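Local coordinates for erythrocyte membrane protein 1 (Plasmodium falciparum, PDB 2XU0), which probably mediates binding of infected red cells to host cell surface receptors, the fragment here being its N-terminal NTS-DBL1 rosetting domain, at residues 109-113 and 130-136; 313-317 and 432-436; 101-105 and 171-177; 26-31 and 304-309. The protein carries 10 engineered substitutions. All blocks are in the same frame, centred on the assembly; numbering follows the deposited sequence. Where two conformers were deposited one is given.

Contact 1: 109-113 and 130-136; sequences AEAYC and CAPPRRR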
loop_
_atom_site.group_PDB
_atom_site.type_symbol
_atom_site.label_atom_id
_atom_site.label_comp_id
_atom_site.label_asym_id
_atom_site.label_seq_id
_atom_site.Cartn_x
_atom_site.Cartn_y
_atom_site.Cartn_z
ATOM N N ALA A 109 -1.208 7.894 -11.148
ATOM C CA ALA A 109 -2.382 7.423 -10.420
ATOM C C ALA A 109 -2.332 8.175 -9.060
ATOM O O ALA A 109 -1.283 8.285 -8.423
ATOM C CB ALA A 109 -2.310 5.924 -10.201
ATOM N N GLU A 110 -3.433 8.799 -8.700
ATOM C CA GLU A 110 -3.485 9.661 -7.528
ATOM C C GLU A 110 -3.950 8.946 -6.281
ATOM O O GLU A 110 -4.878 8.155 -6.347
ATOM C CB GLU A 110 -4.401 10.896 -7.793
ATOM C CG GLU A 110 -4.679 11.266 -9.250
ATOM C CD GLU A 110 -5.808 10.512 -9.937
ATOM O OE1 GLU A 110 -6.926 11.070 -10.030
ATOM O OE2 GLU A 110 -5.560 9.386 -10.428
ATOM N N ALA A 111 -3.385 9.304 -5.128
ATOM C CA ALA A 111 -3.923 8.808 -3.853
ATOM C C ALA A 111 -5.094 9.755 -3.486
ATOM O O ALA A 111 -5.104 10.913 -3.926
ATOM C CB ALA A 111 -2.857 8.881 -2.767
ATOM N N TYR A 112 -6.060 9.269 -2.704
ATOM C CA TYR A 112 -7.170 10.093 -2.212
ATOM C C TYR A 112 -6.936 10.371 -0.710
ATOM O O TYR A 112 -6.982 9.434 0.082
ATOM C CB TYR A 112 -8.525 9.405 -2.448
ATOM C CG TYR A 112 -9.690 10.232 -1.953
ATOM C CD1 TYR A 112 -10.375 11.093 -2.809
ATOM C CD2 TYR A 112 -10.059 10.216 -0.609
ATOM C CE1 TYR A 112 -11.426 11.889 -2.344
ATOM C CE2 TYR A 112 -11.082 11.027 -0.130
ATOM C CZ TYR A 112 -11.780 11.845 -1.003
ATOM O OH TYR A 112 -12.825 12.587 -0.508
ATOM N N CYS A 113 -6.711 11.654 -0.336
ATOM C CA CYS A 113 -6.432 12.126 1.036
ATOM C C CYS A 113 -7.501 13.116 1.555
ATOM O O CYS A 113 -7.326 13.671 2.634
ATOM C CB CYS A 113 -5.034 12.748 1.126
ATOM S SG CYS A 113 -3.720 11.750 0.389
ATOM N N CYS A 130 -4.489 8.413 3.604
ATOM C CA CYS A 130 -4.462 8.481 2.130
ATOM C C CYS A 130 -4.785 7.140 1.555
ATOM O O CYS A 130 -3.977 6.231 1.670
ATOM C CB CYS A 130 -3.122 9.009 1.597
ATOM S SG CYS A 130 -2.822 10.768 1.949
ATOM N N ALA A 131 -5.944 7.011 0.923
ATOM C CA ALA A 131 -6.324 5.752 0.264
ATOM C C ALA A 131 -5.460 5.628 -0.983
ATOM O O ALA A 131 -5.444 6.559 -1.782
ATOM C CB ALA A 131 -7.806 5.739 -0.092
ATOM N N PRO A 132 -4.629 4.559 -1.090
ATOM C CA PRO A 132 -3.761 4.423 -2.271
ATOM C C PRO A 132 -4.562 4.075 -3.525
ATOM O O PRO A 132 -5.650 3.508 -3.416
ATOM C CB PRO A 132 -2.799 3.294 -1.880
ATOM C CG PRO A 132 -3.506 2.506 -0.891
ATOM C CD PRO A 132 -4.539 3.370 -0.221
ATOM N N PRO A 133 -4.059 4.410 -4.722
ATOM C CA PRO A 133 -4.804 4.051 -5.961
ATOM C C PRO A 133 -5.143 2.561 -6.084
ATOM O O PRO A 133 -6.228 2.239 -6.567
ATOM C CB PRO A 133 -3.904 4.581 -7.102
ATOM C CG PRO A 133 -2.624 4.866 -6.489
ATOM C CD PRO A 133 -2.808 5.130 -5.033
ATOM N N ARG A 134 -4.293 1.645 -5.490
ATOM C CA ARG A 134 -4.600 0.215 -5.475
ATOM C C ARG A 134 -5.923 -0.004 -4.722
ATOM O O ARG A 134 -6.732 -0.805 -5.151
ATOM C CB ARG A 134 -3.431 -0.611 -4.876
ATOM C CG ARG A 134 -3.603 -2.153 -4.927
ATOM C CD ARG A 134 -2.853 -2.898 -3.812
ATOM N NE ARG A 134 -2.831 -2.115 -2.570
ATOM C CZ ARG A 134 -3.820 -2.060 -1.690
ATOM N NH1 ARG A 134 -4.893 -2.825 -1.838
ATOM N NH2 ARG A 134 -3.743 -1.247 -0.649
ATOM N N ARG A 135 -6.170 0.742 -3.622
ATOM C CA ARG A 135 -7.410 0.597 -2.864
ATOM C C ARG A 135 -8.574 1.227 -3.589
ATOM O O ARG A 135 -9.641 0.633 -3.614
ATOM C CB ARG A 135 -7.293 1.179 -1.404
ATOM C CG ARG A 135 -8.633 1.326 -0.641
ATOM C CD ARG A 135 -9.227 -0.027 -0.242
ATOM N NE ARG A 135 -10.601 0.082 0.278
ATOM C CZ ARG A 135 -11.712 0.055 -0.460
ATOM N NH1 ARG A 135 -11.640 -0.041 -1.781
ATOM N NH2 ARG A 135 -12.900 0.115 0.118
ATOM N N ARG A 136 -8.419 2.475 -4.032
ATOM C CA ARG A 136 -9.479 3.251 -4.699
ATOM C C ARG A 136 -10.244 2.443 -5.771
ATOM O O ARG A 136 -11.477 2.461 -5.813
ATOM C CB ARG A 136 -8.876 4.504 -5.352
ATOM C CG ARG A 136 -8.436 5.585 -4.376
ATOM C CD ARG A 136 -7.909 6.775 -5.137
ATOM N NE ARG A 136 -9.024 7.622 -5.572
ATOM C CZ ARG A 136 -8.883 8.838 -6.086
ATOM N NH1 ARG A 136 -7.672 9.356 -6.263
ATOM N NH2 ARG A 136 -9.951 9.546 -6.433
#

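Contact 2: 313-317 and 432-436; sequences LRWFE and FLNLL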
loop_
_atom_site.group_PDB
_atom_site.type_symbol
_atom_site.label_atom_id
_atom_site.label_comp_id
_atom_site.label_asym_id
_atom_site.label_seq_id
_atom_site.Cartn_x
_atom_site.Cartn_y
_atom_site.Cartn_z
ATOM N N LEU A 313 -1.701 2.518 8.862
ATOM C CA LEU A 313 -0.269 2.187 8.835
ATOM C C LEU A 313 0.131 1.478 7.523
ATOM O O LEU A 313 1.201 1.746 6.965
ATOM C CB LEU A 313 0.115 1.327 10.073
ATOM C CG LEU A 313 -0.072 2.039 11.423
ATOM C CD1 LEU A 313 0.206 1.102 12.580
ATOM C CD2 LEU A 313 0.763 3.360 11.499
ATOM N N ARG A 314 -0.720 0.578 7.051
ATOM C CA ARG A 314 -0.518 -0.134 5.783
ATOM C C ARG A 314 -0.554 0.864 4.635
ATOM O O ARG A 314 0.287 0.786 3.774
ATOM C CB ARG A 314 -1.644 -1.133 5.541
ATOM C CG ARG A 314 -1.694 -2.277 6.531
ATOM C CD ARG A 314 -2.583 -3.382 6.017
ATOM N NE ARG A 314 -3.828 -2.940 5.363
ATOM C CZ ARG A 314 -5.045 -3.108 5.863
ATOM N NH1 ARG A 314 -5.209 -3.585 7.087
ATOM N NH2 ARG A 314 -6.106 -2.738 5.170
ATOM N N TRP A 315 -1.512 1.811 4.639
ATOM C CA TRP A 315 -1.616 2.793 3.561
ATOM C C TRP A 315 -0.462 3.761 3.507
ATOM O O TRP A 315 -0.037 4.121 2.416
ATOM C CB TRP A 315 -2.941 3.562 3.621
ATOM C CG TRP A 315 -4.180 2.754 3.319
ATOM C CD1 TRP A 315 -4.250 1.480 2.817
ATOM C CD2 TRP A 315 -5.525 3.271 3.302
ATOM N NE1 TRP A 315 -5.574 1.139 2.586
ATOM C CE2 TRP A 315 -6.370 2.232 2.843
ATOM C CE3 TRP A 315 -6.095 4.514 3.638
ATOM C CZ2 TRP A 315 -7.771 2.389 2.756
ATOM C CZ3 TRP A 315 -7.481 4.658 3.583
ATOM C CH2 TRP A 315 -8.303 3.604 3.158
ATOM N N PHE A 316 0.050 4.181 4.681
ATOM C CA PHE A 316 1.162 5.102 4.762
ATOM C C PHE A 316 2.441 4.369 4.298
ATOM O O PHE A 316 3.271 4.970 3.629
ATOM C CB PHE A 316 1.271 5.624 6.229
ATOM C CG PHE A 316 2.129 6.840 6.511
ATOM C CD1 PHE A 316 2.722 7.560 5.471
ATOM C CD2 PHE A 316 2.370 7.253 7.826
ATOM C CE1 PHE A 316 3.516 8.690 5.735
ATOM C CE2 PHE A 316 3.190 8.358 8.092
ATOM C CZ PHE A 316 3.738 9.086 7.049
ATOM N N GLU A 317 2.591 3.073 4.636
ATOM C CA GLU A 317 3.756 2.284 4.208
ATOM C C GLU A 317 3.708 2.124 2.667
ATOM O O GLU A 317 4.726 2.269 2.004
ATOM C CB GLU A 317 3.788 0.907 4.927
ATOM C CG GLU A 317 4.963 0.023 4.554
ATOM C CD GLU A 317 4.843 -0.785 3.271
ATOM O OE1 GLU A 317 3.708 -1.000 2.789
ATOM O OE2 GLU A 317 5.901 -1.170 2.727
ATOM N N PHE A 432 9.181 6.085 13.649
ATOM C CA PHE A 432 8.334 5.468 12.638
ATOM C C PHE A 432 8.765 5.910 11.226
ATOM O O PHE A 432 8.700 5.100 10.304
ATOM C CB PHE A 432 6.818 5.704 12.909
ATOM C CG PHE A 432 5.964 5.011 11.865
ATOM C CD1 PHE A 432 5.647 3.665 11.988
ATOM C CD2 PHE A 432 5.522 5.697 10.734
ATOM C CE1 PHE A 432 4.934 3.002 10.980
ATOM C CE2 PHE A 432 4.803 5.042 9.739
ATOM C CZ PHE A 432 4.509 3.695 9.868
ATOM N N LEU A 433 9.216 7.179 11.061
ATOM C CA LEU A 433 9.681 7.687 9.779
ATOM C C LEU A 433 10.962 6.989 9.296
ATOM O O LEU A 433 11.105 6.784 8.090
ATOM C CB LEU A 433 9.803 9.235 9.719
ATOM C CG LEU A 433 8.484 10.035 9.793
ATOM C CD1 LEU A 433 8.749 11.550 9.804
ATOM C CD2 LEU A 433 7.564 9.720 8.634
ATOM N N ASN A 434 11.823 6.552 10.236
ATOM C CA ASN A 434 13.043 5.776 9.964
ATOM C C ASN A 434 12.661 4.450 9.327
ATOM O O ASN A 434 13.369 3.992 8.450
ATOM C CB ASN A 434 13.836 5.468 11.263
ATOM C CG ASN A 434 14.443 6.635 12.001
ATOM O OD1 ASN A 434 14.685 6.562 13.210
ATOM N ND2 ASN A 434 14.756 7.716 11.299
ATOM N N LEU A 435 11.540 3.840 9.748
ATOM C CA LEU A 435 11.055 2.579 9.159
ATOM C C LEU A 435 10.673 2.799 7.680
ATOM O O LEU A 435 10.944 1.931 6.839
ATOM C CB LEU A 435 9.837 2.042 9.936
ATOM C CG LEU A 435 10.014 1.732 11.433
ATOM C CD1 LEU A 435 8.756 1.055 12.007
ATOM C CD2 LEU A 435 11.306 0.942 11.726
ATOM N N LEU A 436 10.064 3.965 7.369
ATOM C CA LEU A 436 9.681 4.307 6.000
ATOM C C LEU A 436 10.928 4.479 5.144
ATOM O O LEU A 436 10.953 3.975 4.019
ATOM C CB LEU A 436 8.750 5.540 5.930
ATOM C CG LEU A 436 7.403 5.431 6.661
ATOM C CD1 LEU A 436 6.637 6.706 6.507
ATOM C CD2 LEU A 436 6.565 4.210 6.188
#

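Contact 3: 101-105 and 171-177; sequences EQNRF and YIVNDHP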
loop_
_atom_site.group_PDB
_atom_site.type_symbol
_atom_site.label_atom_id
_atom_site.label_comp_id
_atom_site.label_asym_id
_atom_site.label_seq_id
_atom_site.Cartn_x
_atom_site.Cartn_y
_atom_site.Cartn_z
ATOM N N GLU A 101 -11.493 1.565 -12.658
ATOM C CA GLU A 101 -10.380 2.082 -13.426
ATOM C C GLU A 101 -9.210 1.129 -13.239
ATOM O O GLU A 101 -9.071 0.515 -12.180
ATOM C CB GLU A 101 -9.983 3.481 -12.907
ATOM C CG GLU A 101 -11.053 4.556 -13.058
ATOM C CD GLU A 101 -10.690 5.921 -12.495
ATOM O OE1 GLU A 101 -9.538 6.373 -12.694
ATOM O OE2 GLU A 101 -11.573 6.551 -11.868
ATOM N N GLN A 102 -8.400 0.978 -14.275
ATOM C CA GLN A 102 -7.196 0.154 -14.247
ATOM C C GLN A 102 -6.044 1.137 -14.168
ATOM O O GLN A 102 -6.294 2.305 -13.873
ATOM C CB GLN A 102 -7.117 -0.805 -15.467
ATOM C CG GLN A 102 -7.231 -0.146 -16.861
ATOM C CD GLN A 102 -8.651 0.176 -17.272
ATOM O OE1 GLN A 102 -9.564 -0.659 -17.187
ATOM N NE2 GLN A 102 -8.865 1.404 -17.727
ATOM N N ASN A 103 -4.814 0.716 -14.435
ATOM C CA ASN A 103 -3.644 1.590 -14.326
ATOM C C ASN A 103 -3.444 2.124 -12.896
ATOM O O ASN A 103 -2.985 3.246 -12.692
ATOM C CB ASN A 103 -3.581 2.685 -15.422
ATOM C CG ASN A 103 -2.657 2.339 -16.565
ATOM O OD1 ASN A 103 -3.098 2.071 -17.691
ATOM N ND2 ASN A 103 -1.351 2.312 -16.293
ATOM N N ARG A 104 -3.748 1.257 -11.902
ATOM C CA ARG A 104 -3.611 1.534 -10.466
ATOM C C ARG A 104 -2.175 1.866 -10.124
ATOM O O ARG A 104 -1.932 2.620 -9.184
ATOM C CB ARG A 104 -4.066 0.319 -9.634
ATOM C CG ARG A 104 -5.512 -0.076 -9.860
ATOM C CD ARG A 104 -6.025 -0.787 -8.663
ATOM N NE ARG A 104 -6.919 -1.884 -8.993
ATOM C CZ ARG A 104 -7.220 -2.863 -8.153
ATOM N NH1 ARG A 104 -6.718 -2.871 -6.921
ATOM N NH2 ARG A 104 -8.023 -3.842 -8.533
ATOM N N PHE A 105 -1.221 1.331 -10.900
ATOM C CA PHE A 105 0.210 1.509 -10.670
ATOM C C PHE A 105 0.884 2.570 -11.486
ATOM O O PHE A 105 2.078 2.786 -11.302
ATOM C CB PHE A 105 0.968 0.173 -10.758
ATOM C CG PHE A 105 0.387 -0.938 -9.913
ATOM C CD1 PHE A 105 0.611 -0.981 -8.539
ATOM C CD2 PHE A 105 -0.361 -1.953 -10.491
ATOM C CE1 PHE A 105 0.051 -1.995 -7.756
ATOM C CE2 PHE A 105 -0.916 -2.966 -9.710
ATOM C CZ PHE A 105 -0.688 -2.992 -8.349
ATOM N N TYR A 171 -6.249 -8.880 -11.501
ATOM C CA TYR A 171 -5.855 -7.531 -11.911
ATOM C C TYR A 171 -4.441 -7.248 -11.450
ATOM O O TYR A 171 -3.627 -6.808 -12.256
ATOM C CB TYR A 171 -6.821 -6.404 -11.426
ATOM C CG TYR A 171 -6.176 -5.049 -11.658
ATOM C CD1 TYR A 171 -6.246 -4.428 -12.902
ATOM C CD2 TYR A 171 -5.334 -4.484 -10.701
ATOM C CE1 TYR A 171 -5.519 -3.267 -13.176
ATOM C CE2 TYR A 171 -4.574 -3.351 -10.978
ATOM C CZ TYR A 171 -4.700 -2.722 -12.205
ATOM O OH TYR A 171 -3.982 -1.585 -12.465
ATOM N N ILE A 172 -4.153 -7.438 -10.116
ATOM C CA ILE A 172 -2.832 -7.097 -9.570
ATOM C C ILE A 172 -1.734 -7.757 -10.357
ATOM O O ILE A 172 -0.787 -7.094 -10.771
ATOM C CB ILE A 172 -2.689 -7.396 -8.029
ATOM C CG1 ILE A 172 -3.669 -6.578 -7.129
ATOM C CG2 ILE A 172 -1.224 -7.336 -7.557
ATOM C CD1 ILE A 172 -3.506 -5.127 -7.116
ATOM N N VAL A 173 -1.832 -9.079 -10.518
ATOM C CA VAL A 173 -0.798 -9.858 -11.223
ATOM C C VAL A 173 -0.619 -9.374 -12.656
ATOM O O VAL A 173 0.516 -9.266 -13.121
ATOM C CB VAL A 173 -1.106 -11.375 -11.162
ATOM C CG1 VAL A 173 -0.202 -12.171 -12.113
ATOM C CG2 VAL A 173 -0.989 -11.895 -9.737
ATOM N N ASN A 174 -1.728 -9.070 -13.354
ATOM C CA ASN A 174 -1.611 -8.667 -14.767
ATOM C C ASN A 174 -1.269 -7.222 -15.080
ATOM O O ASN A 174 -1.044 -6.891 -16.243
ATOM C CB ASN A 174 -2.760 -9.239 -15.611
ATOM C CG ASN A 174 -2.675 -10.746 -15.690
ATOM O OD1 ASN A 174 -1.723 -11.306 -16.252
ATOM N ND2 ASN A 174 -3.603 -11.434 -15.032
ATOM N N ASP A 175 -1.163 -6.368 -14.046
ATOM C CA ASP A 175 -0.819 -4.973 -14.271
ATOM C C ASP A 175 0.320 -4.500 -13.391
ATOM O O ASP A 175 0.740 -3.342 -13.479
ATOM C CB ASP A 175 -2.070 -4.091 -14.140
ATOM C CG ASP A 175 -1.941 -2.755 -14.843
ATOM O OD1 ASP A 175 -1.579 -2.746 -16.045
ATOM O OD2 ASP A 175 -2.118 -1.715 -14.175
ATOM N N HIS A 176 0.877 -5.420 -12.575
ATOM C CA HIS A 176 1.964 -5.088 -11.651
ATOM C C HIS A 176 3.217 -4.607 -12.364
ATOM O O HIS A 176 3.593 -5.207 -13.350
ATOM C CB HIS A 176 2.292 -6.271 -10.720
ATOM C CG HIS A 176 3.051 -5.840 -9.508
ATOM N ND1 HIS A 176 4.418 -5.675 -9.541
ATOM C CD2 HIS A 176 2.600 -5.505 -8.280
ATOM C CE1 HIS A 176 4.762 -5.248 -8.341
ATOM N NE2 HIS A 176 3.700 -5.129 -7.547
ATOM N N PRO A 177 3.922 -3.577 -11.860
ATOM C CA PRO A 177 5.161 -3.137 -12.530
ATOM C C PRO A 177 6.257 -4.208 -12.688
ATOM O O PRO A 177 7.158 -4.045 -13.512
ATOM C CB PRO A 177 5.655 -2.003 -11.625
ATOM C CG PRO A 177 4.419 -1.501 -10.940
ATOM C CD PRO A 177 3.604 -2.710 -10.701
HETATM O O HOH W 1 -0.870 0.354 -13.730
#

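Contact 4: 26-31 and 304-309; sequences LENIGI and TYLDYV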
loop_
_atom_site.group_PDB
_atom_site.type_symbol
_atom_site.label_atom_id
_atom_site.label_comp_id
_atom_site.label_asym_id
_atom_site.label_seq_id
_atom_site.Cartn_x
_atom_site.Cartn_y
_atom_site.Cartn_z
ATOM N N LEU A 26 5.909 -4.055 10.833
ATOM C CA LEU A 26 4.457 -4.150 11.022
ATOM C C LEU A 26 3.995 -5.593 10.956
ATOM O O LEU A 26 3.131 -5.979 11.741
ATOM C CB LEU A 26 3.672 -3.247 10.022
ATOM C CG LEU A 26 3.969 -1.727 10.033
ATOM C CD1 LEU A 26 3.452 -1.050 8.751
ATOM C CD2 LEU A 26 3.412 -1.053 11.248
ATOM N N GLU A 27 4.550 -6.385 10.016
ATOM C CA GLU A 27 4.257 -7.819 9.854
ATOM C C GLU A 27 4.610 -8.567 11.164
ATOM O O GLU A 27 3.872 -9.466 11.610
ATOM C CB GLU A 27 5.112 -8.410 8.720
ATOM C CG GLU A 27 4.522 -8.247 7.331
ATOM C CD GLU A 27 3.486 -9.279 6.963
ATOM O OE1 GLU A 27 2.950 -9.951 7.872
ATOM O OE2 GLU A 27 3.154 -9.365 5.764
ATOM N N ASN A 28 5.705 -8.171 11.781
ATOM C CA ASN A 28 6.103 -8.790 13.038
ATOM C C ASN A 28 5.146 -8.494 14.180
ATOM O O ASN A 28 4.877 -9.382 14.991
ATOM C CB ASN A 28 7.545 -8.550 13.371
ATOM C CG ASN A 28 8.463 -9.407 12.538
ATOM O OD1 ASN A 28 8.361 -10.635 12.529
ATOM N ND2 ASN A 28 9.348 -8.783 11.787
ATOM N N ILE A 29 4.555 -7.301 14.193
ATOM C CA ILE A 29 3.550 -7.002 15.216
ATOM C C ILE A 29 2.241 -7.693 14.838
ATOM O O ILE A 29 1.588 -8.238 15.713
ATOM C CB ILE A 29 3.418 -5.478 15.511
ATOM C CG1 ILE A 29 4.763 -4.911 15.983
ATOM C CG2 ILE A 29 2.309 -5.232 16.543
ATOM C CD1 ILE A 29 4.879 -3.370 15.866
ATOM N N GLY A 30 1.934 -7.755 13.531
ATOM C CA GLY A 30 0.763 -8.446 12.995
ATOM C C GLY A 30 0.684 -9.910 13.397
ATOM O O GLY A 30 -0.406 -10.415 13.683
ATOM N N ILE A 31 1.830 -10.607 13.395
ATOM C CA ILE A 31 1.957 -12.018 13.813
ATOM C C ILE A 31 1.491 -12.138 15.257
ATOM O O ILE A 31 0.753 -13.065 15.575
ATOM C CB ILE A 31 3.445 -12.519 13.749
ATOM C CG1 ILE A 31 3.910 -12.689 12.329
ATOM C CG2 ILE A 31 3.613 -13.862 14.518
ATOM C CD1 ILE A 31 5.287 -13.130 12.237
ATOM N N THR A 304 1.418 -13.932 5.005
ATOM C CA THR A 304 1.269 -12.554 5.452
ATOM C C THR A 304 0.348 -12.440 6.652
ATOM O O THR A 304 -0.593 -13.233 6.833
ATOM C CB THR A 304 0.830 -11.598 4.269
ATOM O OG1 THR A 304 0.743 -10.261 4.764
ATOM C CG2 THR A 304 -0.540 -11.944 3.689
ATOM N N TYR A 305 0.583 -11.372 7.414
ATOM C CA TYR A 305 -0.205 -10.962 8.574
ATOM C C TYR A 305 -0.571 -9.476 8.455
ATOM O O TYR A 305 -0.913 -8.852 9.446
ATOM C CB TYR A 305 0.547 -11.276 9.865
ATOM C CG TYR A 305 0.886 -12.753 9.971
ATOM C CD1 TYR A 305 -0.037 -13.670 10.485
ATOM C CD2 TYR A 305 2.102 -13.244 9.501
ATOM C CE1 TYR A 305 0.280 -15.032 10.588
ATOM C CE2 TYR A 305 2.415 -14.603 9.583
ATOM C CZ TYR A 305 1.527 -15.479 10.178
ATOM O OH TYR A 305 1.876 -16.805 10.256
ATOM N N LEU A 306 -0.562 -8.925 7.223
ATOM C CA LEU A 306 -0.923 -7.522 6.992
ATOM C C LEU A 306 -2.380 -7.281 7.327
ATOM O O LEU A 306 -2.721 -6.194 7.788
ATOM C CB LEU A 306 -0.599 -7.056 5.573
ATOM C CG LEU A 306 0.875 -6.777 5.222
ATOM C CD1 LEU A 306 0.983 -6.251 3.789
ATOM C CD2 LEU A 306 1.511 -5.760 6.156
ATOM N N ASP A 307 -3.233 -8.322 7.195
ATOM C CA ASP A 307 -4.646 -8.210 7.565
ATOM C C ASP A 307 -4.839 -8.009 9.100
ATOM O O ASP A 307 -5.965 -7.858 9.574
ATOM C CB ASP A 307 -5.458 -9.391 7.001
ATOM C CG ASP A 307 -4.952 -10.794 7.332
ATOM O OD1 ASP A 307 -3.709 -10.988 7.392
ATOM O OD2 ASP A 307 -5.793 -11.720 7.425
ATOM N N TYR A 308 -3.731 -7.987 9.865
ATOM C CA TYR A 308 -3.769 -7.711 11.313
ATOM C C TYR A 308 -3.010 -6.425 11.634
ATOM O O TYR A 308 -2.709 -6.142 12.794
ATOM C CB TYR A 308 -3.314 -8.932 12.147
ATOM C CG TYR A 308 -4.310 -10.055 11.996
ATOM C CD1 TYR A 308 -5.471 -10.083 12.764
ATOM C CD2 TYR A 308 -4.207 -10.965 10.946
ATOM C CE1 TYR A 308 -6.465 -11.031 12.537
ATOM C CE2 TYR A 308 -5.219 -11.880 10.677
ATOM C CZ TYR A 308 -6.340 -11.921 11.487
ATOM O OH TYR A 308 -7.308 -12.867 11.294
ATOM N N VAL A 309 -2.719 -5.647 10.593
ATOM C CA VAL A 309 -2.019 -4.357 10.727
ATOM C C VAL A 309 -3.046 -3.238 10.524
ATOM O O VAL A 309 -3.738 -3.272 9.500
ATOM C CB VAL A 309 -0.803 -4.203 9.740
ATOM C CG1 VAL A 309 -0.160 -2.807 9.847
ATOM C CG2 VAL A 309 0.237 -5.296 9.971
#

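Contact 1: 109-113 and 130-136
Arg136 and Tyr112 illustrate how one arginine can offer a flat face to an apolar CB and an in-plane N-H to a carbonyl. The CG of Arg136 turns anti to the carbonyl carbon and the chain then bends at chi3 (83°), which brings Tyr112 CB over one face of the guanidinium, 3.6 Å from Arg136 NE. In its own plane the group sends NH1 to Glu110 O at 3.0 Å, yet it meets that oxygen from above the carbonyl plane and not along a lone pair. Tyr112 and Ala131 form a single antiparallel bridge, a hydrogen-bonded pair (Tyr112 N to Ala131 O 2.9 Å, Ala131 N to Tyr112 O 2.8 Å), and the Cys113–Cys130 disulfide lies next to it, one residue after Tyr112 and one before Ala131. In this Duffy-binding-like domain, bridge and disulfide close the loop carrying the magnesium site (Ser115, Ile118, Asn121). The Tyr112 ring leads away, its OH bonding to Lys117 N. Pro133, first in helix 133-136 after the N-cap Pro132, sets its CB 3.7 Å from Ala109 CB.

Contact 2: 313-317 and 432-436
The backbone bond from Glu317 N to Leu313 O, 3.0 Å, is the shortest polar bond within the two segments, and it joins two residues of helix 311-338 that both touch helix 429-437; between the segments themselves the contact is wholly apolar. Phe316 is the hub. Its CG stands anti to the backbone N (chi1 -165°), which carries the ring outward so that Leu436 CD1 lies over one face, 3.9 Å from the centroid, in a CH-pi contact. Phe432 comes past it in the opposite direction, CE2 3.8 Å from Phe316 CD2, with ring planes 36° apart, and its CZ also meets Leu313 CD2 at 4.1 Å. The second methyl of Leu436, CD2, rests 3.9 Å from Glu317 CA, while the carboxylate of Glu317 goes to Arg194. From helix 371-407, Gln394 packs on Phe316 and Tyr398 on Leu313 and Phe432, stacking on the latter. The axes of segments 313-317 and 432-436 approach to 11.6 Å at 47°, a spacing bridged by large side chains, as in the buried helix packing of the mainly helical Duffy-binding-like fold.

Contact 3: 101-105 and 171-177
Tyr171 and Phe105 carry the tight half of this contact, each gripped by several neighbours. The guanidinium of Arg104 lies almost parallel to the Tyr171 ring (planes 3° apart), with Tyr171 CD2 over its face and 3.5 Å from Arg104 NE; Glu168 forms a salt bridge with the same group and probably steadies its tilt. Arg104 N then bonds to Tyr171 OH at 2.9 Å. Phe105, its CG anti to the carbonyl carbon (chi1 -51°), drives its ring among the residues at the end of helix 154-175. Pro177 CD sits over a face in a CH-pi contact, Ile172 CD1 meets the rim at CZ (3.7 Å), and the His176 ring turns an edge toward the phenyl face in an edge-to-face pair (planes at 55°). The other half is looser and open to solvent. There Gln102 offers little more than its CB, 3.7 Å from Tyr171 CE1, and a water links Phe105 to Asp175, accepting from Phe105 N (3.0 Å) and donating to Asp175 OD2. Phe105 and the flat Arg104 guanidinium thus join the long loop between helices 78-81 and 133-136 to the C-terminal end of helix 154-175, part of the helical Duffy-binding-like fold.

Contact 4: 26-31 and 304-309
A buried glutamate that binds the start of a turn with both of its oxygens is the striking feature: Glu27 OE1 takes Tyr305 N at 2.8 Å through its syn lone pair, and Glu27 OE2 takes Thr304 OG1, also at 2.8 Å and from the syn side. The side chain bends at chi2 (-82°) after CG has turned anti to the carbonyl carbon. Tyr278 OH also hydrogen-bonds Glu27 OE2; three partners on one buried carboxylate would be expected to favour its charged form. Thr304 OG1 in turn accepts from Leu306 N (3.1 Å), an ST turn, so one hydroxyl links helix and loop. Apolar groups fill the sides. Ile31 CG1 lies over the face of the Tyr305 ring, 3.8 Å from its centroid, while Glu27 OE1 lies at the edge of the same ring. The nearest CA pair is Gly30 and Tyr308, 4.9 Å apart, an approach permitted by the lack of a side chain on Gly30; Tyr308 CB rests 3.6 Å from Gly30 O. One helical turn before Gly30, Leu26 CB meets Val309 CG1 at 3.9 Å. Helix 22-39 of the N-terminal segment is thus seated on the Duffy-binding part: helix 415-423 packs on Leu26 through Phe417, Arg280 of strand 279-281 flanks Glu27 and Ile31, and the 304-309 loop leans on helices 186-204 and 249-268.

In the fold
From the N terminus, contact 4 opens first, in helix 22-39, followed by contact 3 at 101-105 and contact 1 at 109-113. They close in reverse order, one within another without crossing: contact 1 ties the long loop to helix 133-136, contact 3 ties it to helix 154-175, and contact 4 joins the N-terminal helix to the loop before helix 311-338. Contact 2 begins only afterwards and closes a separate loop, joining helix 311-338 to helix 429-437. Neighbours touch: Arg104 NH1 makes a weak hydrogen bond to Arg134 O between contacts 3 and 1, Trp315 packs on Pro132 between contacts 2 and 1, and Arg314 NH1 probably bonds Val309 O between contacts 2 and 4. Contacts 3 and 4 lie on opposite sides of the chain's centre.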